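PDB 2I5G: amidohydrolase from Pseudomonas aeruginosa, which probably acts as a metal-dependent dipeptidase of the M19 (membrane or renal dipeptidase) family. Local coordinates for residues Asn292-Leu297 / Lys309-Asn314; Ile18-Arg23 / Gln252-Asp257. The protein carries 2 engineered substitutions. One frame throughout, in Å; residues are numbered along the deposited sequence.

Contact 1 (Asn292-Leu297 / Lys309-Asn314); sequences NLTETL and KVMGEN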
loop_
_atom_site.group_PDB
_atom_site.type_symbol
_atom_site.label_atom_id
_atom_site.label_comp_id
_atom_site.label_asym_id
_atom_site.label_seq_id
_atom_site.Cartn_x
_atom_site.Cartn_y
_atom_site.Cartn_z
ATOM N N ASN A 292 -24.925 -11.169 -30.602
ATOM C CA ASN A 292 -26.320 -11.026 -30.194
ATOM C C ASN A 292 -26.555 -9.660 -29.563
ATOM O O ASN A 292 -27.696 -9.215 -29.417
ATOM C CB ASN A 292 -26.700 -12.099 -29.182
ATOM C CG ASN A 292 -26.558 -13.489 -29.732
ATOM O OD1 ASN A 292 -26.755 -14.469 -29.020
ATOM N ND2 ASN A 292 -26.211 -13.587 -31.005
ATOM N N LEU A 293 -25.464 -9.005 -29.180
ATOM C CA LEU A 293 -25.537 -7.696 -28.555
ATOM C C LEU A 293 -25.714 -6.614 -29.616
ATOM O O LEU A 293 -26.334 -5.578 -29.374
ATOM C CB LEU A 293 -24.272 -7.458 -27.729
ATOM C CG LEU A 293 -24.238 -6.234 -26.814
ATOM C CD1 LEU A 293 -25.544 -6.103 -26.044
ATOM C CD2 LEU A 293 -23.063 -6.371 -25.864
ATOM N N THR A 294 -25.163 -6.859 -30.798
ATOM C CA THR A 294 -25.290 -5.915 -31.898
ATOM C C THR A 294 -26.723 -6.009 -32.398
ATOM O O THR A 294 -27.395 -4.999 -32.595
ATOM C CB THR A 294 -24.316 -6.263 -33.044
ATOM O OG1 THR A 294 -22.970 -6.037 -32.604
ATOM C CG2 THR A 294 -24.590 -5.406 -34.273
ATOM N N GLU A 295 -27.186 -7.238 -32.592
ATOM C CA GLU A 295 -28.541 -7.481 -33.058
ATOM C C GLU A 295 -29.567 -6.928 -32.071
ATOM O O GLU A 295 -30.546 -6.301 -32.474
ATOM C CB GLU A 295 -28.758 -8.984 -33.258
ATOM C CG GLU A 295 -30.213 -9.393 -33.458
ATOM C CD GLU A 295 -30.375 -10.875 -33.771
ATOM O OE1 GLU A 295 -29.648 -11.699 -33.171
ATOM O OE2 GLU A 295 -31.241 -11.217 -34.609
ATOM N N THR A 296 -29.341 -7.154 -30.780
ATOM C CA THR A 296 -30.264 -6.675 -29.757
ATOM C C THR A 296 -30.353 -5.155 -29.739
ATOM O O THR A 296 -31.398 -4.589 -30.052
ATOM C CB THR A 296 -29.871 -7.193 -28.351
ATOM O OG1 THR A 296 -30.082 -8.611 -28.288
ATOM C CG2 THR A 296 -30.715 -6.523 -27.274
ATOM N N LEU A 297 -29.265 -4.492 -29.372
ATOM C CA LEU A 297 -29.255 -3.034 -29.346
ATOM C C LEU A 297 -29.888 -2.489 -30.626
ATOM O O LEU A 297 -30.635 -1.502 -30.612
ATOM C CB LEU A 297 -27.818 -2.525 -29.224
ATOM C CG LEU A 297 -27.174 -2.654 -27.843
ATOM C CD1 LEU A 297 -25.669 -2.510 -27.970
ATOM C CD2 LEU A 297 -27.733 -1.596 -26.917
ATOM N N LYS A 309 -20.590 2.730 -32.568
ATOM C CA LYS A 309 -19.956 3.399 -31.437
ATOM C C LYS A 309 -19.826 2.474 -30.240
ATOM O O LYS A 309 -18.726 2.092 -29.851
ATOM C CB LYS A 309 -20.772 4.616 -30.997
ATOM C CG LYS A 309 -21.170 5.567 -32.098
ATOM C CD LYS A 309 -19.963 6.208 -32.728
ATOM C CE LYS A 309 -20.353 7.527 -33.361
ATOM N NZ LYS A 309 -21.004 8.426 -32.363
ATOM N N VAL A 310 -20.970 2.126 -29.663
ATOM C CA VAL A 310 -21.016 1.279 -28.486
ATOM C C VAL A 310 -20.290 -0.046 -28.643
ATOM O O VAL A 310 -19.734 -0.560 -27.678
ATOM C CB VAL A 310 -22.470 1.003 -28.064
ATOM C CG1 VAL A 310 -22.490 0.192 -26.783
ATOM C CG2 VAL A 310 -23.210 2.318 -27.865
HETATM N N MSE A 311 -20.272 -0.601 -29.846
HETATM C CA MSE A 311 -19.603 -1.882 -30.023
HETATM C C MSE A 311 -18.083 -1.806 -30.107
HETATM O O MSE A 311 -17.406 -2.816 -29.896
HETATM C CB MSE A 311 -20.165 -2.627 -31.243
HETATM C CG MSE A 311 -21.615 -3.081 -31.080
HETATM SE SE MSE A 311 -21.974 -4.007 -29.398
HETATM C CE MSE A 311 -20.954 -5.621 -29.692
ATOM N N GLY A 312 -17.535 -0.626 -30.396
ATOM C CA GLY A 312 -16.089 -0.530 -30.479
ATOM C C GLY A 312 -15.470 0.794 -30.884
ATOM O O GLY A 312 -14.485 1.220 -30.282
ATOM N N GLU A 313 -16.023 1.446 -31.901
ATOM C CA GLU A 313 -15.478 2.722 -32.358
ATOM C C GLU A 313 -15.121 3.679 -31.227
ATOM O O GLU A 313 -14.063 4.300 -31.256
ATOM C CB GLU A 313 -16.453 3.406 -33.317
ATOM C CG GLU A 313 -16.606 2.684 -34.644
ATOM C CD GLU A 313 -17.363 3.501 -35.676
ATOM O OE1 GLU A 313 -17.461 3.045 -36.839
ATOM O OE2 GLU A 313 -17.858 4.597 -35.324
ATOM N N ASN A 314 -15.995 3.799 -30.234
ATOM C CA ASN A 314 -15.739 4.688 -29.112
ATOM C C ASN A 314 -14.485 4.288 -28.326
ATOM O O ASN A 314 -13.707 5.148 -27.906
ATOM C CB ASN A 314 -16.956 4.732 -28.178
ATOM C CG ASN A 314 -18.068 5.647 -28.697
ATOM O OD1 ASN A 314 -18.010 6.147 -29.823
ATOM N ND2 ASN A 314 -19.086 5.864 -27.870
#

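Contact 2 (Ile18-Arg23 / Gln252-Asp257); sequences IAKWNR and QGHGHD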
loop_
_atom_site.group_PDB
_atom_site.type_symbol
_atom_site.label_atom_id
_atom_site.label_comp_id
_atom_site.label_asym_id
_atom_site.label_seq_id
_atom_site.Cartn_x
_atom_site.Cartn_y
_atom_site.Cartn_z
ATOM N N ILE A 18 -11.456 -11.659 -18.302
ATOM C CA ILE A 18 -10.587 -12.430 -17.405
ATOM C C ILE A 18 -11.026 -13.876 -17.545
ATOM O O ILE A 18 -11.620 -14.451 -16.631
ATOM C CB ILE A 18 -10.741 -12.062 -15.907
ATOM C CG1 ILE A 18 -12.186 -11.667 -15.596
ATOM C CG2 ILE A 18 -9.764 -11.000 -15.530
ATOM C CD1 ILE A 18 -12.606 -10.321 -16.153
ATOM N N ALA A 19 -10.753 -14.454 -18.708
ATOM C CA ALA A 19 -11.114 -15.834 -18.987
ATOM C C ALA A 19 -9.889 -16.717 -18.849
ATOM O O ALA A 19 -8.763 -16.230 -18.900
ATOM C CB ALA A 19 -11.669 -15.941 -20.395
ATOM N N LYS A 20 -10.111 -18.015 -18.655
ATOM C CA LYS A 20 -9.010 -18.972 -18.554
ATOM C C LYS A 20 -8.434 -18.993 -19.968
ATOM O O LYS A 20 -9.173 -19.202 -20.930
ATOM C CB LYS A 20 -9.546 -20.359 -18.194
ATOM C CG LYS A 20 -8.478 -21.405 -17.940
ATOM C CD LYS A 20 -7.910 -21.303 -16.535
ATOM C CE LYS A 20 -8.909 -21.807 -15.497
ATOM N NZ LYS A 20 -8.387 -21.731 -14.098
ATOM N N TRP A 21 -7.134 -18.767 -20.105
ATOM C CA TRP A 21 -6.525 -18.745 -21.431
ATOM C C TRP A 21 -6.147 -20.100 -22.017
ATOM O O TRP A 21 -5.512 -20.924 -21.364
ATOM C CB TRP A 21 -5.297 -17.832 -21.433
ATOM C CG TRP A 21 -5.606 -16.383 -21.698
ATOM C CD1 TRP A 21 -6.685 -15.673 -21.247
ATOM C CD2 TRP A 21 -4.789 -15.453 -22.415
ATOM N NE1 TRP A 21 -6.586 -14.357 -21.637
ATOM C CE2 TRP A 21 -5.430 -14.195 -22.353
ATOM C CE3 TRP A 21 -3.570 -15.556 -23.101
ATOM C CZ2 TRP A 21 -4.894 -13.052 -22.949
ATOM C CZ3 TRP A 21 -3.036 -14.417 -23.693
ATOM C CH2 TRP A 21 -3.699 -13.183 -23.612
ATOM N N ASN A 22 -6.566 -20.316 -23.259
ATOM C CA ASN A 22 -6.277 -21.534 -24.004
ATOM C C ASN A 22 -6.740 -21.299 -25.431
ATOM O O ASN A 22 -7.356 -20.275 -25.716
ATOM C CB ASN A 22 -6.973 -22.755 -23.388
ATOM C CG ASN A 22 -8.463 -22.573 -23.241
ATOM O OD1 ASN A 22 -9.179 -22.382 -24.222
ATOM N ND2 ASN A 22 -8.944 -22.640 -22.007
ATOM N N ARG A 23 -6.437 -22.227 -26.332
ATOM C CA ARG A 23 -6.824 -22.054 -27.724
ATOM C C ARG A 23 -8.331 -21.998 -27.930
ATOM O O ARG A 23 -8.815 -21.364 -28.869
ATOM C CB ARG A 23 -6.249 -23.172 -28.591
ATOM C CG ARG A 23 -6.461 -22.923 -30.075
ATOM C CD ARG A 23 -5.798 -23.970 -30.936
ATOM N NE ARG A 23 -5.951 -23.650 -32.351
ATOM C CZ ARG A 23 -5.268 -22.699 -32.981
ATOM N NH1 ARG A 23 -4.375 -21.973 -32.321
ATOM N NH2 ARG A 23 -5.484 -22.469 -34.271
ATOM N N GLN A 252 -15.056 -16.487 -18.557
ATOM C CA GLN A 252 -15.114 -17.771 -19.243
ATOM C C GLN A 252 -13.993 -18.773 -18.958
ATOM O O GLN A 252 -12.812 -18.509 -19.201
ATOM C CB GLN A 252 -15.211 -17.528 -20.745
ATOM C CG GLN A 252 -15.735 -18.711 -21.510
ATOM C CD GLN A 252 -15.989 -18.390 -22.962
ATOM O OE1 GLN A 252 -16.751 -17.480 -23.283
ATOM N NE2 GLN A 252 -15.350 -19.142 -23.851
ATOM N N GLY A 253 -14.388 -19.937 -18.445
ATOM C CA GLY A 253 -13.435 -20.992 -18.148
ATOM C C GLY A 253 -12.958 -21.098 -16.710
ATOM O O GLY A 253 -12.409 -22.121 -16.308
ATOM N N HIS A 254 -13.161 -20.050 -15.924
ATOM C CA HIS A 254 -12.711 -20.077 -14.542
ATOM C C HIS A 254 -13.639 -20.826 -13.610
ATOM O O HIS A 254 -14.823 -20.998 -13.900
ATOM C CB HIS A 254 -12.487 -18.655 -14.035
ATOM C CG HIS A 254 -11.182 -18.070 -14.469
ATOM N ND1 HIS A 254 -9.972 -18.656 -14.165
ATOM C CD2 HIS A 254 -10.894 -16.952 -15.174
ATOM C CE1 HIS A 254 -8.995 -17.923 -14.665
ATOM N NE2 HIS A 254 -9.527 -16.883 -15.282
ATOM N N GLY A 255 -13.087 -21.268 -12.482
ATOM C CA GLY A 255 -13.875 -22.010 -11.516
ATOM C C GLY A 255 -13.960 -21.423 -10.120
ATOM O O GLY A 255 -13.801 -20.215 -9.918
ATOM N N HIS A 256 -14.206 -22.310 -9.159
ATOM C CA HIS A 256 -14.358 -21.974 -7.743
ATOM C C HIS A 256 -13.165 -21.264 -7.106
ATOM O O HIS A 256 -13.318 -20.221 -6.477
ATOM C CB HIS A 256 -14.661 -23.255 -6.954
ATOM C CG HIS A 256 -15.124 -23.008 -5.553
ATOM N ND1 HIS A 256 -16.330 -22.405 -5.264
ATOM C CD2 HIS A 256 -14.536 -23.264 -4.360
ATOM C CE1 HIS A 256 -16.463 -22.299 -3.954
ATOM N NE2 HIS A 256 -15.388 -22.812 -3.383
ATOM N N ASP A 257 -11.980 -21.846 -7.252
ATOM C CA ASP A 257 -10.769 -21.270 -6.686
ATOM C C ASP A 257 -10.573 -19.829 -7.158
ATOM O O ASP A 257 -10.183 -18.960 -6.374
ATOM C CB ASP A 257 -9.552 -22.122 -7.084
ATOM C CG ASP A 257 -9.556 -23.501 -6.429
ATOM O OD1 ASP A 257 -10.650 -24.041 -6.165
ATOM O OD2 ASP A 257 -8.463 -24.057 -6.189
HETATM O O HOH W 1 -7.527 -14.826 -16.461
HETATM O O HOH W 2 -9.778 -21.852 -11.898
HETATM O O HOH W 3 -7.967 -20.134 -12.227
#

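Contact 1 (Asn292-Leu297 / Lys309-Asn314)
The helical segments 292-297 and 309-314 face each other at 120° between their N-to-C directions, with axes 10.8 Å apart at closest approach and the CA atoms of Thr-294 and Met-311, 7.2 Å apart, forming the nearest backbone pair. Met-311, a selenomethionine in this crystal, bridges the gap. Its CG is turned beside its own backbone N (chi1 -67°), and further bends at chi2 and chi3 curl the chain, which sets the selenium against Leu-293 and Leu-297 and the methyl beside Thr-294. The SE atom of Met-311 sits 4.1 Å from CG of Leu-293 and 4.2 Å from CD1 of Leu-297, residues one helical turn apart, while its CE rests 3.6 Å from OG1 of Thr-294. That hydroxyl makes no hydrogen bond across the contact; His-7 ND1 satisfies it. Farther along, Leu-297 offers the same CD1 to CG1 of Val-310 at 4.3 Å.

This is buried helix-helix packing against strand 244-246 of the TIM-barrel-type fold of the M19 family: Leu-293 also touches Ile-246 and Val-310 touches Ile-244, both on that strand, and Leu-293 meets Tyr-228 of helix 225-239. Within helix 304-323 a wider pi-type turn spans 309-313. There the carbonyl O of Lys-309 accepts from Gly-312 N as well as from the N of Asn-314. The wider bond, Asn-314 N to Lys-309 O, measures 3.2 Å.

Contact 2 (Ile18-Arg23 / Gln252-Asp257)
Lys-20 and Gln-252 join two loops of the TIM-barrel-type fold, one following strand 13-17 and the other leading into helix 256-263. Between the two segments there is one direct backbone bond, Lys-20 N to Gln-252 O at 2.8 Å, with an N-H...O angle of 152° and the donor tilted 20° from the carbonyl plane; just upstream of 252-257, Ile-18 is backbone-bonded to Phe-250. Beside the Lys-20 bond, Ala-19 CB packs against Gln-252 CB at 3.9 Å. The amide of Gln-252 is satisfied elsewhere: OE1 accepts from Val-287 N, and NE2 bonds to OD2 of Asp-28 in helix 23-31.

The imidazole of His-254 sits against the backbone of 18-20. Lys-20 N is above one face, offset toward the rim, whereas Ile-18 O approaches the edge, 3.0 Å from CD2 of His-254; neither approach is a hydrogen bond of the ring. Its nitrogens instead reach the opposing loop largely through solvent. Water 1 joins NE2 to Ala-19 O, donating to that carbonyl, and water 3 connects ND1 with Lys-20 NZ. The direct bond from Lys-20 NZ to His-254 ND1 is weak, at 3.5 Å. Lys-20 brings its ammonium here by starting with CG anti to its backbone N (chi1 -175°) and then bending at chi2 and chi3, which carries CE to 3.6 Å from Gly-253 O. Phe-258 stacks on the His-254 ring from within helix 256-263. Gly-255 occupies the N-cap position of that helix, and its N donates a weak bond to water 2, which also accepts from Lys-20 NZ at 2.6 Å.

From the N terminus, the chain runs through strand 13-17 into segment 18-23, the first half of contact 2. Its partner 252-257 arrives only after 228 intervening residues, so contact 2 closes a long loop containing the other strands of both parallel sheets and brings the start of the fold beside the loop after strand 244-246. Contact 1 opens later, on helix 291-299, and closes after just 11 residues on helix 304-323. The two loops are therefore in series, neither nested nor crossed. The centres of contact 1 and contact 2 lie 24 Å apart, and the nearest atoms of contact 1 and contact 2 about 12 Å apart. Contact 2 is a loop-to-loop join at the surface; contact 1 is a buried pairing of C-terminal helices.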